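Local coordinates for alpha-1,3-glucanase (Streptomyces thermodiastaticus, PDB 7C7D), which probably hydrolyses alpha-1,3-glucan, as a thermostable glycoside hydrolase of family GH87, at residues Ala378-Asp390 with Ser435-Ala447. Residues are numbered along the deposited sequence; the frame is centred on the assembly and turned at random.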
ATOM      1  N   ALA A 378       3.155  -0.971   3.047  1.00 10.89           N
ATOM      2  CA  ALA A 378       2.748  -0.427   1.754  1.00 10.81           C
ATOM      3  C   ALA A 378       3.505   0.855   1.443  1.00  9.87           C
ATOM      4  O   ALA A 378       4.089   0.996   0.360  1.00 10.84           O
ATOM      5  CB  ALA A 378       1.235  -0.221   1.683  1.00 11.34           C
ATOM      6  N   LEU A 379       3.527   1.788   2.399  1.00  9.42           N
ATOM      7  CA  LEU A 379       4.347   2.992   2.344  1.00 10.18           C
ATOM      8  C   LEU A 379       5.182   3.039   3.609  1.00 10.35           C
ATOM      9  O   LEU A 379       4.646   2.871   4.709  1.00 11.22           O
ATOM     10  CB  LEU A 379       3.483   4.255   2.282  1.00 10.28           C
ATOM     11  CG  LEU A 379       2.584   4.424   1.062  1.00 10.56           C
ATOM     12  CD1 LEU A 379       1.791   5.728   1.204  1.00 12.18           C
ATOM     13  CD2 LEU A 379       3.393   4.433  -0.222  1.00 11.18           C
ATOM     14  N   ALA A 380       6.482   3.266   3.460  1.00 10.15           N
ATOM     15  CA  ALA A 380       7.366   3.307   4.610  1.00  9.99           C
ATOM     16  C   ALA A 380       8.362   4.447   4.485  1.00 10.00           C
ATOM     17  O   ALA A 380       8.747   4.849   3.382  1.00 11.23           O
ATOM     18  CB  ALA A 380       8.141   1.991   4.781  1.00 12.17           C
ATOM     19  N   MET A 381       8.778   4.956   5.639  1.00 10.57           N
ATOM     20  CA  MET A 381       9.936   5.829   5.763  1.00 11.16           C
ATOM     21  C   MET A 381      10.881   5.168   6.751  1.00 12.42           C
ATOM     22  O   MET A 381      10.494   4.863   7.880  1.00 15.40           O
ATOM     23  CB  MET A 381       9.523   7.202   6.286  1.00 11.99           C
ATOM     24  CG  MET A 381       8.555   7.933   5.391  1.00 12.10           C
ATOM     25  SD  MET A 381       8.418   9.657   5.894  1.00 12.53           S
ATOM     26  CE  MET A 381       6.876  10.118   5.114  1.00 13.20           C
ATOM     27  N   TRP A 382      12.110   4.923   6.328  1.00 13.12           N
ATOM     28  CA  TRP A 382      13.091   4.275   7.187  1.00 14.52           C
ATOM     29  C   TRP A 382      14.319   5.168   7.209  1.00 14.31           C
ATOM     30  O   TRP A 382      15.068   5.224   6.231  1.00 15.50           O
ATOM     31  CB  TRP A 382      13.420   2.882   6.660  1.00 17.03           C
ATOM     32  CG  TRP A 382      14.366   2.104   7.514  1.00 19.02           C
ATOM     33  CD1 TRP A 382      14.633   2.291   8.839  1.00 18.76           C
ATOM     34  CD2 TRP A 382      15.178   1.005   7.089  1.00 21.76           C
ATOM     35  NE1 TRP A 382      15.571   1.373   9.266  1.00 21.19           N
ATOM     36  CE2 TRP A 382      15.917   0.571   8.209  1.00 22.47           C
ATOM     37  CE3 TRP A 382      15.348   0.345   5.869  1.00 24.69           C
ATOM     38  CZ2 TRP A 382      16.815  -0.495   8.140  1.00 26.02           C
ATOM     39  CZ3 TRP A 382      16.238  -0.712   5.803  1.00 26.25           C
ATOM     40  CH2 TRP A 382      16.960  -1.122   6.931  1.00 27.46           C
ATOM     41  N   SER A 383      14.516   5.877   8.318  1.00 14.07           N
ATOM     42  CA  SER A 383      15.535   6.929   8.387  1.00 14.56           C
ATOM     43  C   SER A 383      16.903   6.358   8.759  1.00 15.03           C
ATOM     44  O   SER A 383      17.483   6.648   9.806  1.00 15.73           O
ATOM     45  CB  SER A 383      15.090   8.038   9.327  1.00 14.61           C
ATOM     46  OG  SER A 383      14.158   8.879   8.666  1.00 14.86           O
ATOM     47  N   LEU A 384      17.418   5.540   7.849  1.00 16.83           N
ATOM     48  CA  LEU A 384      18.809   5.115   7.885  1.00 18.66           C
ATOM     49  C   LEU A 384      19.675   6.158   7.192  1.00 18.33           C
ATOM     50  O   LEU A 384      19.228   6.841   6.266  1.00 20.07           O
ATOM     51  CB  LEU A 384      18.958   3.812   7.107  1.00 23.40           C
ATOM     52  CG  LEU A 384      18.762   2.458   7.780  1.00 28.01           C
ATOM     53  CD1 LEU A 384      19.482   1.403   6.956  1.00 29.67           C
ATOM     54  CD2 LEU A 384      19.267   2.456   9.211  1.00 29.70           C
ATOM     55  N   TYR A 385      20.925   6.266   7.646  1.00 20.31           N
ATOM     56  CA  TYR A 385      21.953   7.124   7.047  1.00 22.66           C
ATOM     57  C   TYR A 385      21.741   8.604   7.346  1.00 22.47           C
ATOM     58  O   TYR A 385      22.644   9.277   7.853  1.00 24.86           O
ATOM     59  CB  TYR A 385      22.102   6.906   5.530  1.00 27.61           C
ATOM     60  CG  TYR A 385      22.014   5.467   5.073  1.00 32.38           C
ATOM     61  CD1 TYR A 385      22.950   4.529   5.479  1.00 34.72           C
ATOM     62  CD2 TYR A 385      20.994   5.051   4.225  1.00 35.57           C
ATOM     63  CE1 TYR A 385      22.872   3.211   5.056  1.00 37.28           C
ATOM     64  CE2 TYR A 385      20.904   3.740   3.801  1.00 38.17           C
ATOM     65  CZ  TYR A 385      21.848   2.823   4.218  1.00 39.24           C
ATOM     66  OH  TYR A 385      21.761   1.516   3.796  1.00 41.14           O
ATOM     67  N   ALA A 386      20.564   9.122   7.013  1.00 20.48           N
ATOM     68  CA  ALA A 386      20.219  10.515   7.249  1.00 19.01           C
ATOM     69  C   ALA A 386      18.716  10.566   7.448  1.00 17.94           C
ATOM     70  O   ALA A 386      17.989   9.785   6.826  1.00 18.70           O
ATOM     71  CB  ALA A 386      20.606  11.400   6.056  1.00 20.00           C
ATOM     72  N   PRO A 387      18.220  11.457   8.298  1.00 17.45           N
ATOM     73  CA  PRO A 387      16.779  11.470   8.570  1.00 17.08           C
ATOM     74  C   PRO A 387      15.970  11.889   7.351  1.00 15.62           C
ATOM     75  O   PRO A 387      16.302  12.853   6.660  1.00 17.83           O
ATOM     76  CB  PRO A 387      16.640  12.493   9.705  1.00 18.84           C
ATOM     77  CG  PRO A 387      17.859  13.361   9.582  1.00 20.39           C
ATOM     78  CD  PRO A 387      18.953  12.450   9.104  1.00 19.43           C
ATOM     79  N   ASP A 388      14.891  11.159   7.090  1.00 13.30           N
ATOM     80  CA  ASP A 388      13.850  11.719   6.245  1.00 12.89           C
ATOM     81  C   ASP A 388      13.279  12.918   6.993  1.00 13.32           C
ATOM     82  O   ASP A 388      12.984  12.828   8.187  1.00 14.18           O
ATOM     83  CB  ASP A 388      12.744  10.696   6.022  1.00 12.72           C
ATOM     84  CG  ASP A 388      13.190   9.481   5.212  1.00 12.55           C
ATOM     85  OD1 ASP A 388      14.218   9.522   4.503  1.00 13.68           O
ATOM     86  OD2 ASP A 388      12.470   8.463   5.288  1.00 13.73           O
ATOM     87  N   THR A 389      13.147  14.052   6.309  1.00 12.94           N
ATOM     88  CA  THR A 389      12.792  15.304   6.959  0.68 13.79           C
ATOM     89  C   THR A 389      11.709  16.010   6.157  1.00 12.97           C
ATOM     90  O   THR A 389      11.826  16.141   4.934  1.00 13.20           O
ATOM     91  CB  THR A 389      14.032  16.196   7.071  0.68 15.57           C
ATOM     92  OG1 THR A 389      15.049  15.505   7.811  0.68 17.70           O
ATOM     93  CG2 THR A 389      13.690  17.491   7.778  0.68 16.46           C
ATOM     94  N   ASP A 390      10.658  16.465   6.847  1.00 13.00           N
ATOM     95  CA  ASP A 390       9.593  17.243   6.212  1.00 13.18           C
ATOM     96  C   ASP A 390       8.914  16.480   5.084  1.00 12.62           C
ATOM     97  O   ASP A 390       8.464  17.078   4.106  1.00 14.78           O
ATOM     98  CB  ASP A 390      10.089  18.608   5.721  1.00 14.80           C
ATOM     99  CG  ASP A 390      10.607  19.462   6.839  1.00 18.35           C
ATOM    100  OD1 ASP A 390       9.861  19.671   7.816  1.00 20.28           O
ATOM    101  OD2 ASP A 390      11.760  19.920   6.742  1.00 22.58           O
ATOM    102  N   SER A 435       7.290   4.668  14.768  1.00 10.54           N
ATOM    103  CA  SER A 435       8.161   3.699  15.417  1.00 11.90           C
ATOM    104  C   SER A 435       9.611   4.155  15.508  1.00 11.08           C
ATOM    105  O   SER A 435      10.142   4.809  14.602  1.00 12.09           O
ATOM    106  CB  SER A 435       8.106   2.385  14.643  1.00 12.14           C
ATOM    107  OG  SER A 435       8.990   1.449  15.217  1.00 13.33           O
ATOM    108  N   ASN A 436      10.255   3.756  16.610  1.00 11.33           N
ATOM    109  CA  ASN A 436      11.699   3.865  16.799  1.00 12.77           C
ATOM    110  C   ASN A 436      12.408   2.513  16.669  1.00 13.39           C
ATOM    111  O   ASN A 436      13.480   2.308  17.247  1.00 14.91           O
ATOM    112  CB  ASN A 436      12.034   4.536  18.133  1.00 12.77           C
ATOM    113  CG  ASN A 436      12.064   6.053  18.030  1.00 12.83           C
ATOM    114  OD1 ASN A 436      12.251   6.610  16.945  1.00 13.41           O
ATOM    115  ND2 ASN A 436      11.899   6.732  19.168  1.00 13.12           N
ATOM    116  N   GLN A 437      11.825   1.576  15.919  1.00 13.34           N
ATOM    117  CA  GLN A 437      12.492   0.314  15.603  1.00 13.84           C
ATOM    118  C   GLN A 437      13.546   0.579  14.534  1.00 15.12           C
ATOM    119  O   GLN A 437      13.223   1.042  13.435  1.00 16.17           O
ATOM    120  CB  GLN A 437      11.468  -0.710  15.116  1.00 14.31           C
ATOM    121  CG  GLN A 437      12.047  -2.110  14.924  1.00 15.68           C
ATOM    122  CD  GLN A 437      10.986  -3.178  14.717  1.00 16.02           C
ATOM    123  OE1 GLN A 437       9.805  -2.877  14.555  1.00 17.52           O
ATOM    124  NE2 GLN A 437      11.411  -4.439  14.702  1.00 17.92           N
ATOM    125  N   LYS A 438      14.805   0.290  14.850  1.00 16.91           N
ATOM    126  CA  LYS A 438      15.880   0.757  13.980  1.00 18.80           C
ATOM    127  C   LYS A 438      16.226  -0.201  12.845  1.00 20.49           C
ATOM    128  O   LYS A 438      16.557   0.252  11.742  1.00 20.65           O
ATOM    129  CB  LYS A 438      17.128   1.101  14.797  1.00 20.95           C
ATOM    130  CG  LYS A 438      17.808  -0.069  15.456  1.00 23.07           C
ATOM    131  CD  LYS A 438      18.970   0.425  16.293  1.00 25.60           C
ATOM    132  CE  LYS A 438      19.660  -0.709  17.016  1.00 28.74           C
ATOM    133  NZ  LYS A 438      20.818  -0.202  17.793  1.00 30.47           N
ATOM    134  N   PHE A 439      16.169  -1.512  13.094  1.00 20.76           N
ATOM    135  CA  PHE A 439      16.570  -2.550  12.140  1.00 22.87           C
ATOM    136  C   PHE A 439      18.069  -2.591  11.830  1.00 24.61           C
ATOM    137  O   PHE A 439      18.641  -3.680  11.702  1.00 26.99           O
ATOM    138  CB  PHE A 439      15.769  -2.495  10.834  1.00 23.28           C
ATOM    139  CG  PHE A 439      14.282  -2.579  11.023  1.00 22.42           C
ATOM    140  CD1 PHE A 439      13.660  -3.797  11.247  1.00 23.77           C
ATOM    141  CD2 PHE A 439      13.505  -1.439  10.955  1.00 21.30           C
ATOM    142  CE1 PHE A 439      12.283  -3.869  11.412  1.00 23.59           C
ATOM    143  CE2 PHE A 439      12.134  -1.506  11.113  1.00 22.27           C
ATOM    144  CZ  PHE A 439      11.523  -2.721  11.343  1.00 22.80           C
ATOM    145  N   ALA A 440      18.708  -1.430  11.679  1.00 23.85           N
ATOM    146  CA  ALA A 440      20.128  -1.347  11.346  1.00 25.39           C
ATOM    147  C   ALA A 440      20.638   0.032  11.752  1.00 27.40           C
ATOM    148  O   ALA A 440      19.879   0.875  12.233  1.00 27.43           O
ATOM    149  CB  ALA A 440      20.358  -1.612   9.856  1.00 25.85           C
ATOM    150  N   GLU A 441      21.931   0.263  11.543  1.00 29.72           N
ATOM    151  CA  GLU A 441      22.552   1.541  11.855  1.00 31.07           C
ATOM    152  C   GLU A 441      23.269   2.075  10.623  1.00 30.47           C
ATOM    153  O   GLU A 441      23.674   1.295   9.755  1.00 33.43           O
ATOM    154  CB  GLU A 441      23.563   1.384  13.004  1.00 32.95           C
ATOM    155  CG  GLU A 441      22.938   1.028  14.354  1.00 35.02           C
ATOM    156  CD  GLU A 441      22.286   2.211  15.060  1.00 36.49           C
ATOM    157  OE1 GLU A 441      22.260   3.325  14.495  1.00 35.25           O
ATOM    158  OE2 GLU A 441      21.803   2.025  16.199  1.00 38.15           O
ATOM    159  N   PRO A 442      23.456   3.406  10.519  1.00 28.23           N
ATOM    160  CA  PRO A 442      23.058   4.442  11.477  1.00 25.56           C
ATOM    161  C   PRO A 442      21.604   4.853  11.299  1.00 22.05           C
ATOM    162  O   PRO A 442      21.186   5.252  10.213  1.00 22.54           O
ATOM    163  CB  PRO A 442      23.987   5.605  11.132  1.00 27.62           C
ATOM    164  CG  PRO A 442      24.232   5.453   9.675  1.00 28.76           C
ATOM    165  CD  PRO A 442      24.245   3.969   9.405  1.00 29.34           C
ATOM    166  N   PHE A 443      20.845   4.750  12.382  1.00 20.13           N
ATOM    167  CA  PHE A 443      19.426   5.060  12.396  1.00 18.62           C
ATOM    168  C   PHE A 443      19.197   6.397  13.084  1.00 18.10           C
ATOM    169  O   PHE A 443      19.906   6.764  14.022  1.00 20.94           O
ATOM    170  CB  PHE A 443      18.680   3.960  13.146  1.00 18.44           C
ATOM    171  CG  PHE A 443      17.199   4.191  13.269  1.00 16.08           C
ATOM    172  CD1 PHE A 443      16.370   4.109  12.156  1.00 16.57           C
ATOM    173  CD2 PHE A 443      16.627   4.471  14.504  1.00 16.21           C
ATOM    174  CE1 PHE A 443      15.000   4.314  12.269  1.00 15.96           C
ATOM    175  CE2 PHE A 443      15.257   4.664  14.624  1.00 15.89           C
ATOM    176  CZ  PHE A 443      14.445   4.587  13.508  1.00 15.49           C
ATOM    177  N   HIS A 444      18.197   7.128  12.604  1.00 16.93           N
ATOM    178  CA  HIS A 444      17.855   8.434  13.168  1.00 16.05           C
ATOM    179  C   HIS A 444      16.463   8.382  13.771  1.00 14.95           C
ATOM    180  O   HIS A 444      15.464   8.391  13.033  1.00 14.91           O
ATOM    181  CB  HIS A 444      17.952   9.502  12.088  1.00 17.93           C
ATOM    182  CG  HIS A 444      19.349   9.681  11.596  1.00 20.83           C
ATOM    183  ND1 HIS A 444      20.197  10.641  12.103  1.00 23.03           N
ATOM    184  CD2 HIS A 444      20.075   8.972  10.697  1.00 22.00           C
ATOM    185  CE1 HIS A 444      21.376  10.536  11.516  1.00 22.60           C
ATOM    186  NE2 HIS A 444      21.329   9.532  10.658  1.00 23.82           N
ATOM    187  N   PRO A 445      16.347   8.318  15.096  1.00 14.41           N
ATOM    188  CA  PRO A 445      15.028   8.167  15.724  1.00 14.31           C
ATOM    189  C   PRO A 445      14.127   9.369  15.486  1.00 13.49           C
ATOM    190  O   PRO A 445      14.553  10.438  15.046  1.00 14.16           O
ATOM    191  CB  PRO A 445      15.356   8.013  17.212  1.00 16.46           C
ATOM    192  CG  PRO A 445      16.783   7.588  17.256  1.00 17.92           C
ATOM    193  CD  PRO A 445      17.445   8.227  16.073  1.00 16.63           C
ATOM    194  N   LEU A 446      12.842   9.165  15.792  1.00 13.11           N
ATOM    195  CA  LEU A 446      11.836  10.204  15.606  1.00 12.83           C
ATOM    196  C   LEU A 446      12.262  11.501  16.286  1.00 12.65           C
ATOM    197  O   LEU A 446      12.740  11.499  17.426  1.00 13.69           O
ATOM    198  CB  LEU A 446      10.510   9.736  16.208  1.00 12.57           C
ATOM    199  CG  LEU A 446       9.913   8.462  15.603  1.00 12.38           C
ATOM    200  CD1 LEU A 446       8.911   7.835  16.568  1.00 13.39           C
ATOM    201  CD2 LEU A 446       9.257   8.741  14.258  1.00 12.50           C
ATOM    202  N   ALA A 447      12.087  12.614  15.573  1.00 13.41           N
ATOM    203  CA  ALA A 447      12.468  13.919  16.095  1.00 13.45           C
ATOM    204  C   ALA A 447      11.494  14.977  15.594  1.00 12.87           C
ATOM    205  O   ALA A 447      10.840  14.817  14.558  1.00 13.73           O
ATOM    206  CB  ALA A 447      13.899  14.305  15.697  1.00 15.22           C
TER
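Trp382 reaches the 435-447 loop with its indole edge, where NE1 donates to Lys438 O (2.9 Å), close to the ring plane. Trp382 CG is set anti to its own backbone N (chi1 -177°), carrying the indole toward the loop. Phe439 turns its ring edge to the face of the five-membered ring in a T-shaped stack, planes at 86°, while Phe439 CB packs 3.5 Å from Trp382 CZ2. Phe443 CE1 meets the indole edge on its CD1 side. Leu384 CD2 touches both Ala440 CB and Phe443 CB but lies closer to Ala440 O and Pro442 O.

Backbone hydrogen bonds continue the contact: Ser383 O accepts from His444 N, and Tyr385 N donates to Pro442 O at 2.8 Å, making a single antiparallel bridge with Leu384 and Phe443 as its non-hydrogen-bonded pair. The His444 imidazole receives Pro387 CD over the centre of one face (CH-pi, 3.7 Å to the centroid), and its NE2 gives a weak hydrogen bond to Tyr385 O (3.1 Å).

In the pectate lyase-like parallel beta-helix, strand 407-410 lies between strands 379-382 and 432-435; the loops following the latter two meet past that intervening coil, whose Tyr410 meets Phe439 edge-to-face and touches Phe443.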